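Side-chain contacts in PGRP-Hd - Peptidoglycan recognition protein homologue (Alvinella pompejana, PDB 3EP1), which probably recognises bacterial peptidoglycan in innate immunity through a domain related to one family of N-acetylmuramoyl-L-alanine amidases: residues Ser4-Arg8 with Gln9-Ala13; Asp76-Tyr80 with Asn81-Asp85. One frame throughout, in Å; residues are numbered along the deposited sequence.

Contact 1: Ser4-Arg8 with Gln9-Ala13; sequences SIVPR and QQWAA
Arg8 O lies over one face of the Trp11 indole, displaced toward the rim and 3.5 Å from Trp11 CG, while two backbone amides grip the same oxygen. Trp11 N and Ala13 N are each 3.1 Å from Arg8 O and come from opposite faces of its carbonyl plane; the bond from Ala13 N is the straighter, at 157°. Ala13 CB sits 3.3 Å from Arg8 O and 3.7 Å from Arg8 CB, and it also lies above one face of the Arg8 guanidinium, off to the rim. With chi3 at 66° the arginine chain bends, bringing that face of the guanidinium to the methyl. One step earlier, Gln10 N donates to Pro7 O at 2.9 Å, the i to i+3 bond of a short 3-10 turn. This turn belongs to the segment that precedes the first strand, 26-33, of the mixed sheet of the amidase-like PGRP fold. Gln10 CB meets Val6 CG1 at 3.4 Å, the two side chains crossing at about a right angle, and the bent glutamine brings OE1 within 3.5 Å of Pro7 CD, crossing the proline at a slant. Residues outside the turn fix the rotation of both flat groups. Trp11 NE1 donates to Glu92 O while the tryptophan side chain rests on Val63 and Gln67 of helix 59-72; Arg8 NH1 binds Gly93 O. Val6 pairs through its backbone with Ile90 and Glu92, and Pro7 packs on Glu143 of the second subunit.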
ATOM      1  N   SER A   4       6.857   5.481  -5.241  1.00 32.51           N
ATOM      2  CA  SER A   4       7.038   4.916  -3.913  1.00 31.57           C
ATOM      3  C   SER A   4       7.148   6.010  -2.863  1.00 28.48           C
ATOM      4  O   SER A   4       7.333   7.182  -3.188  1.00 27.38           O
ATOM      5  CB  SER A   4       8.294   4.049  -3.859  1.00 33.81           C
ATOM      6  OG  SER A   4       9.461   4.852  -3.821  1.00 38.83           O
ATOM      7  N   ILE A   5       7.005   5.615  -1.603  1.00 25.61           N
ATOM      8  CA  ILE A   5       7.121   6.540  -0.493  1.00 22.95           C
ATOM      9  C   ILE A   5       8.605   6.893  -0.447  1.00 22.11           C
ATOM     10  O   ILE A   5       9.451   6.029  -0.694  1.00 22.95           O
ATOM     11  CB  ILE A   5       6.665   5.858   0.826  1.00 22.20           C
ATOM     12  CG1 ILE A   5       5.137   5.684   0.808  1.00 21.75           C
ATOM     13  CG2 ILE A   5       7.089   6.676   2.033  1.00 22.05           C
ATOM     14  CD1 ILE A   5       4.607   4.693   1.820  1.00 19.66           C
ATOM     15  N   VAL A   6       8.929   8.151  -0.169  1.00 19.84           N
ATOM     16  CA  VAL A   6      10.332   8.560  -0.106  1.00 19.29           C
ATOM     17  C   VAL A   6      10.978   8.086   1.207  1.00 20.41           C
ATOM     18  O   VAL A   6      10.611   8.532   2.289  1.00 19.92           O
ATOM     19  CB  VAL A   6      10.479  10.091  -0.228  1.00 18.02           C
ATOM     20  CG1 VAL A   6      11.939  10.474  -0.139  1.00 15.99           C
ATOM     21  CG2 VAL A   6       9.899  10.571  -1.551  1.00 17.16           C
ATOM     22  N   PRO A   7      11.966   7.180   1.115  1.00 20.49           N
ATOM     23  CA  PRO A   7      12.665   6.634   2.282  1.00 19.97           C
ATOM     24  C   PRO A   7      13.512   7.663   3.024  1.00 19.35           C
ATOM     25  O   PRO A   7      13.908   8.678   2.453  1.00 19.92           O
ATOM     26  CB  PRO A   7      13.503   5.518   1.673  1.00 20.51           C
ATOM     27  CG  PRO A   7      13.910   6.127   0.366  1.00 21.26           C
ATOM     28  CD  PRO A   7      12.620   6.744  -0.132  1.00 19.74           C
ATOM     29  N   ARG A   8      13.780   7.378   4.299  1.00 19.88           N
ATOM     30  CA  ARG A   8      14.572   8.249   5.168  1.00 20.93           C
ATOM     31  C   ARG A   8      15.870   8.695   4.508  1.00 20.71           C
ATOM     32  O   ARG A   8      16.207   9.878   4.510  1.00 19.85           O
ATOM     33  CB  ARG A   8      14.931   7.533   6.474  1.00 20.99           C
ATOM     34  CG  ARG A   8      13.768   7.223   7.393  1.00 21.13           C
ATOM     35  CD  ARG A   8      14.238   6.419   8.602  1.00 20.87           C
ATOM     36  NE  ARG A   8      15.125   7.186   9.475  1.00 18.86           N
ATOM     37  CZ  ARG A   8      14.709   8.080  10.365  1.00 18.63           C
ATOM     38  NH1 ARG A   8      13.415   8.324  10.507  1.00 17.14           N
ATOM     39  NH2 ARG A   8      15.584   8.728  11.121  1.00 17.21           N
ATOM     40  N   GLN A   9      16.598   7.738   3.950  1.00 23.02           N
ATOM     41  CA  GLN A   9      17.868   8.045   3.316  1.00 25.92           C
ATOM     42  C   GLN A   9      17.778   8.981   2.110  1.00 25.65           C
ATOM     43  O   GLN A   9      18.763   9.627   1.761  1.00 26.60           O
ATOM     44  CB  GLN A   9      18.592   6.758   2.917  1.00 27.35           C
ATOM     45  CG  GLN A   9      19.897   7.033   2.206  1.00 33.86           C
ATOM     46  CD  GLN A   9      20.894   5.887   2.267  1.00 37.12           C
ATOM     47  OE1 GLN A   9      22.051   6.051   1.875  1.00 38.68           O
ATOM     48  NE2 GLN A   9      20.457   4.726   2.759  1.00 39.47           N
ATOM     49  N   GLN A  10      16.613   9.068   1.477  1.00 24.83           N
ATOM     50  CA  GLN A  10      16.481   9.944   0.315  1.00 25.08           C
ATOM     51  C   GLN A  10      16.475  11.402   0.761  1.00 24.40           C
ATOM     52  O   GLN A  10      16.829  12.285  -0.018  1.00 25.67           O
ATOM     53  CB  GLN A  10      15.216   9.613  -0.491  1.00 25.87           C
ATOM     54  CG  GLN A  10      15.342   9.879  -1.997  1.00 29.20           C
ATOM     55  CD  GLN A  10      14.515   8.907  -2.848  1.00 30.67           C
ATOM     56  OE1 GLN A  10      14.720   7.691  -2.814  1.00 29.81           O
ATOM     57  NE2 GLN A  10      13.581   9.450  -3.621  1.00 33.36           N
ATOM     58  N   TRP A  11      16.070  11.670   2.001  1.00 22.84           N
ATOM     59  CA  TRP A  11      16.113  13.050   2.475  1.00 21.85           C
ATOM     60  C   TRP A  11      17.262  13.262   3.459  1.00 20.14           C
ATOM     61  O   TRP A  11      17.264  14.226   4.217  1.00 21.80           O
ATOM     62  CB  TRP A  11      14.775  13.519   3.087  1.00 19.35           C
ATOM     63  CG  TRP A  11      14.136  12.661   4.145  1.00 19.87           C
ATOM     64  CD1 TRP A  11      13.270  11.623   3.948  1.00 20.45           C
ATOM     65  CD2 TRP A  11      14.260  12.811   5.566  1.00 18.10           C
ATOM     66  NE1 TRP A  11      12.840  11.122   5.153  1.00 17.58           N
ATOM     67  CE2 TRP A  11      13.432  11.830   6.164  1.00 18.33           C
ATOM     68  CE3 TRP A  11      14.988  13.677   6.391  1.00 15.89           C
ATOM     69  CZ2 TRP A  11      13.313  11.691   7.552  1.00 17.81           C
ATOM     70  CZ3 TRP A  11      14.871  13.540   7.773  1.00 16.42           C
ATOM     71  CH2 TRP A  11      14.038  12.554   8.339  1.00 18.01           C
ATOM     72  N   ALA A  12      18.245  12.361   3.411  1.00 19.85           N
ATOM     73  CA  ALA A  12      19.441  12.402   4.267  1.00 19.52           C
ATOM     74  C   ALA A  12      19.152  12.374   5.760  1.00 19.22           C
ATOM     75  O   ALA A  12      19.744  13.128   6.523  1.00 18.12           O
ATOM     76  CB  ALA A  12      20.274  13.627   3.940  1.00 20.12           C
ATOM     77  N   ALA A  13      18.257  11.490   6.178  1.00 19.01           N
ATOM     78  CA  ALA A  13      17.900  11.399   7.584  1.00 20.25           C
ATOM     79  C   ALA A  13      19.025  10.835   8.444  1.00 21.13           C
ATOM     80  O   ALA A  13      19.778   9.971   8.005  1.00 21.21           O
ATOM     81  CB  ALA A  13      16.646  10.537   7.743  1.00 18.69           C
TER

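Contact 2: Asp76-Tyr80 with Asn81-Asp85; sequences DDIKY and NFLID
Ile78 and Leu83 meet tip to tip, Ile78 CD1 lying 4.0 Å from Leu83 CD2 and 4.1 Å from Leu83 CD1. They stand where the loop after helix 59-72 enters strand 82-84, an inner strand of the mixed sheet of the amidase-like PGRP fold. The isoleucine chain is fully extended: CG1 is anti to the backbone N (chi1 -168°) and chi2 is also near 180°, which carries CD1 out to the leucine's fork. In Leu83, CG is anti to the carbonyl carbon (chi1 -56°) and a chi2 of 84° sets the turn of the fork, whose two methyls share the contact. Val63 and Asp70 on helix 59-72 touch Ile78, and Leu66 touches Leu83, making this pair part of the packing between helix and sheet. Tyr80 adds only a looser apolar approach, its CB being 4.5 Å from Leu83 CG, although the same CB comes within 3.5 Å of Phe82 O. The tyrosine side chain leads away to meet Ala114 of strand 110-115 and His102, with Lys79 CB above one face of its ring toward the rim. Just before Ile78, Asp77 holds its carboxylate beside the following amide, where Ile78 N makes a weak hydrogen bond of 2.7 Å to Asp77 OD1.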
ATOM      1  N   ASP A  76      13.347  11.603  20.079  1.00 19.23           N
ATOM      2  CA  ASP A  76      14.188  10.510  19.605  1.00 18.80           C
ATOM      3  C   ASP A  76      14.409  10.528  18.091  1.00 20.08           C
ATOM      4  O   ASP A  76      15.240   9.780  17.582  1.00 19.31           O
ATOM      5  CB  ASP A  76      13.563   9.151  19.958  1.00 21.84           C
ATOM      6  CG  ASP A  76      13.492   8.899  21.449  1.00 22.29           C
ATOM      7  OD1 ASP A  76      14.337   9.447  22.183  1.00 24.10           O
ATOM      8  OD2 ASP A  76      12.605   8.130  21.878  1.00 23.90           O
ATOM      9  N   ASP A  77      13.656  11.366  17.382  1.00 19.76           N
ATOM     10  CA  ASP A  77      13.734  11.442  15.925  1.00 19.41           C
ATOM     11  C   ASP A  77      12.642  12.399  15.463  1.00 17.80           C
ATOM     12  O   ASP A  77      11.928  12.960  16.290  1.00 16.29           O
ATOM     13  CB  ASP A  77      13.500  10.036  15.348  1.00 18.65           C
ATOM     14  CG  ASP A  77      13.661   9.967  13.837  1.00 20.41           C
ATOM     15  OD1 ASP A  77      14.311  10.848  13.242  1.00 18.37           O
ATOM     16  OD2 ASP A  77      13.141   8.999  13.248  1.00 21.48           O
ATOM     17  N   ILE A  78      12.528  12.603  14.153  1.00 16.35           N
ATOM     18  CA  ILE A  78      11.483  13.472  13.621  1.00 14.22           C
ATOM     19  C   ILE A  78      10.187  12.927  14.254  1.00 14.09           C
ATOM     20  O   ILE A  78      10.035  11.714  14.396  1.00 14.26           O
ATOM     21  CB  ILE A  78      11.475  13.411  12.055  1.00 14.68           C
ATOM     22  CG1 ILE A  78      10.592  14.517  11.483  1.00 14.74           C
ATOM     23  CG2 ILE A  78      11.033  12.030  11.570  1.00 12.74           C
ATOM     24  CD1 ILE A  78      10.721  14.662   9.985  1.00 15.79           C
ATOM     25  N   LYS A  79       9.289  13.822  14.661  1.00 13.81           N
ATOM     26  CA  LYS A  79       8.032  13.472  15.343  1.00 15.29           C
ATOM     27  C   LYS A  79       7.003  12.578  14.656  1.00 15.13           C
ATOM     28  O   LYS A  79       6.293  11.816  15.319  1.00 17.05           O
ATOM     29  CB  LYS A  79       7.291  14.742  15.761  1.00 15.41           C
ATOM     30  CG  LYS A  79       8.034  15.647  16.711  1.00 19.72           C
ATOM     31  CD  LYS A  79       7.207  16.888  16.989  1.00 22.86           C
ATOM     32  CE  LYS A  79       7.980  17.885  17.826  1.00 23.59           C
ATOM     33  NZ  LYS A  79       7.274  19.189  17.897  1.00 27.02           N
ATOM     34  N   TYR A  80       6.911  12.669  13.338  1.00 14.14           N
ATOM     35  CA  TYR A  80       5.910  11.902  12.625  1.00 14.64           C
ATOM     36  C   TYR A  80       6.345  10.608  11.955  1.00 12.03           C
ATOM     37  O   TYR A  80       7.520  10.405  11.668  1.00 13.50           O
ATOM     38  CB  TYR A  80       5.249  12.821  11.606  1.00 16.76           C
ATOM     39  CG  TYR A  80       4.897  14.176  12.185  1.00 18.54           C
ATOM     40  CD1 TYR A  80       5.773  15.254  12.067  1.00 19.56           C
ATOM     41  CD2 TYR A  80       3.696  14.375  12.867  1.00 16.63           C
ATOM     42  CE1 TYR A  80       5.459  16.503  12.611  1.00 20.41           C
ATOM     43  CE2 TYR A  80       3.377  15.620  13.418  1.00 20.56           C
ATOM     44  CZ  TYR A  80       4.261  16.678  13.282  1.00 19.86           C
ATOM     45  OH  TYR A  80       3.940  17.912  13.803  1.00 24.91           O
ATOM     46  N   ASN A  81       5.369   9.734  11.722  1.00 13.40           N
ATOM     47  CA  ASN A  81       5.588   8.446  11.064  1.00 14.09           C
ATOM     48  C   ASN A  81       5.725   8.655   9.558  1.00 14.34           C
ATOM     49  O   ASN A  81       6.433   7.911   8.884  1.00 14.57           O
ATOM     50  CB  ASN A  81       4.405   7.510  11.328  1.00 15.96           C
ATOM     51  CG  ASN A  81       4.337   7.049  12.762  1.00 16.98           C
ATOM     52  OD1 ASN A  81       5.027   6.111  13.153  1.00 22.61           O
ATOM     53  ND2 ASN A  81       3.513   7.714  13.560  1.00 14.42           N
ATOM     54  N   PHE A  82       5.020   9.666   9.052  1.00 13.85           N
ATOM     55  CA  PHE A  82       5.024  10.023   7.638  1.00 12.77           C
ATOM     56  C   PHE A  82       4.694  11.501   7.468  1.00 12.43           C
ATOM     57  O   PHE A  82       4.107  12.120   8.349  1.00 12.59           O
ATOM     58  CB  PHE A  82       3.973   9.227   6.857  1.00 13.45           C
ATOM     59  CG  PHE A  82       4.223   7.749   6.815  1.00 14.42           C
ATOM     60  CD1 PHE A  82       3.594   6.900   7.716  1.00 15.14           C
ATOM     61  CD2 PHE A  82       5.100   7.209   5.880  1.00 13.01           C
ATOM     62  CE1 PHE A  82       3.834   5.536   7.689  1.00 14.24           C
ATOM     63  CE2 PHE A  82       5.348   5.850   5.843  1.00 13.78           C
ATOM     64  CZ  PHE A  82       4.712   5.009   6.753  1.00 15.22           C
ATOM     65  N   LEU A  83       5.063  12.055   6.318  1.00 12.58           N
ATOM     66  CA  LEU A  83       4.782  13.449   6.006  1.00 13.81           C
ATOM     67  C   LEU A  83       4.381  13.500   4.534  1.00 14.80           C
ATOM     68  O   LEU A  83       4.889  12.733   3.725  1.00 17.90           O
ATOM     69  CB  LEU A  83       6.010  14.330   6.258  1.00 13.18           C
ATOM     70  CG  LEU A  83       6.649  14.316   7.650  1.00 14.58           C
ATOM     71  CD1 LEU A  83       7.617  13.149   7.755  1.00 16.01           C
ATOM     72  CD2 LEU A  83       7.391  15.623   7.890  1.00 16.39           C
ATOM     73  N   ILE A  84       3.481  14.414   4.192  1.00 16.04           N
ATOM     74  CA  ILE A  84       2.976  14.533   2.826  1.00 16.29           C
ATOM     75  C   ILE A  84       2.998  15.988   2.351  1.00 18.82           C
ATOM     76  O   ILE A  84       2.533  16.871   3.068  1.00 19.87           O
ATOM     77  CB  ILE A  84       1.514  14.001   2.767  1.00 17.12           C
ATOM     78  CG1 ILE A  84       1.448  12.607   3.408  1.00 17.95           C
ATOM     79  CG2 ILE A  84       1.005  13.994   1.334  1.00 15.93           C
ATOM     80  CD1 ILE A  84       0.060  11.995   3.478  1.00 17.92           C
ATOM     81  N   ASP A  85       3.544  16.250   1.164  1.00 20.54           N
ATOM     82  CA  ASP A  85       3.573  17.622   0.657  1.00 23.48           C
ATOM     83  C   ASP A  85       2.390  17.894  -0.269  1.00 24.02           C
ATOM     84  O   ASP A  85       1.631  16.989  -0.603  1.00 22.93           O
ATOM     85  CB  ASP A  85       4.903  17.955  -0.052  1.00 23.37           C
ATOM     86  CG  ASP A  85       5.137  17.143  -1.316  1.00 25.91           C
ATOM     87  OD1 ASP A  85       4.161  16.645  -1.918  1.00 25.68           O
ATOM     88  OD2 ASP A  85       6.314  17.025  -1.720  1.00 27.62           O
TER

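Overall arrangement
Contact 2 is buried, its centre about 6 Å from the centre of the chain, whereas contact 1 is partly buried and lies farther out, about 14 Å from it, with the second subunit within reach. Both lean on helix 59-72: contact 1 through the side chains of Trp11 and Arg8, contact 2 through aliphatic tips and polar bonds from Asp77 and Lys79. Their chemistry differs accordingly, backbone hydrogen bonds with a carbonyl oxygen and a methyl set over flat groups in the former, methyl-to-methyl packing in the latter. With centres about 11 Å apart, they touch directly. Arg8 NH1 and Asp77 OD2 form a salt bridge at 2.8 Å, and Trp11 CH2 packs 4.3 Å from Ile78 CD1.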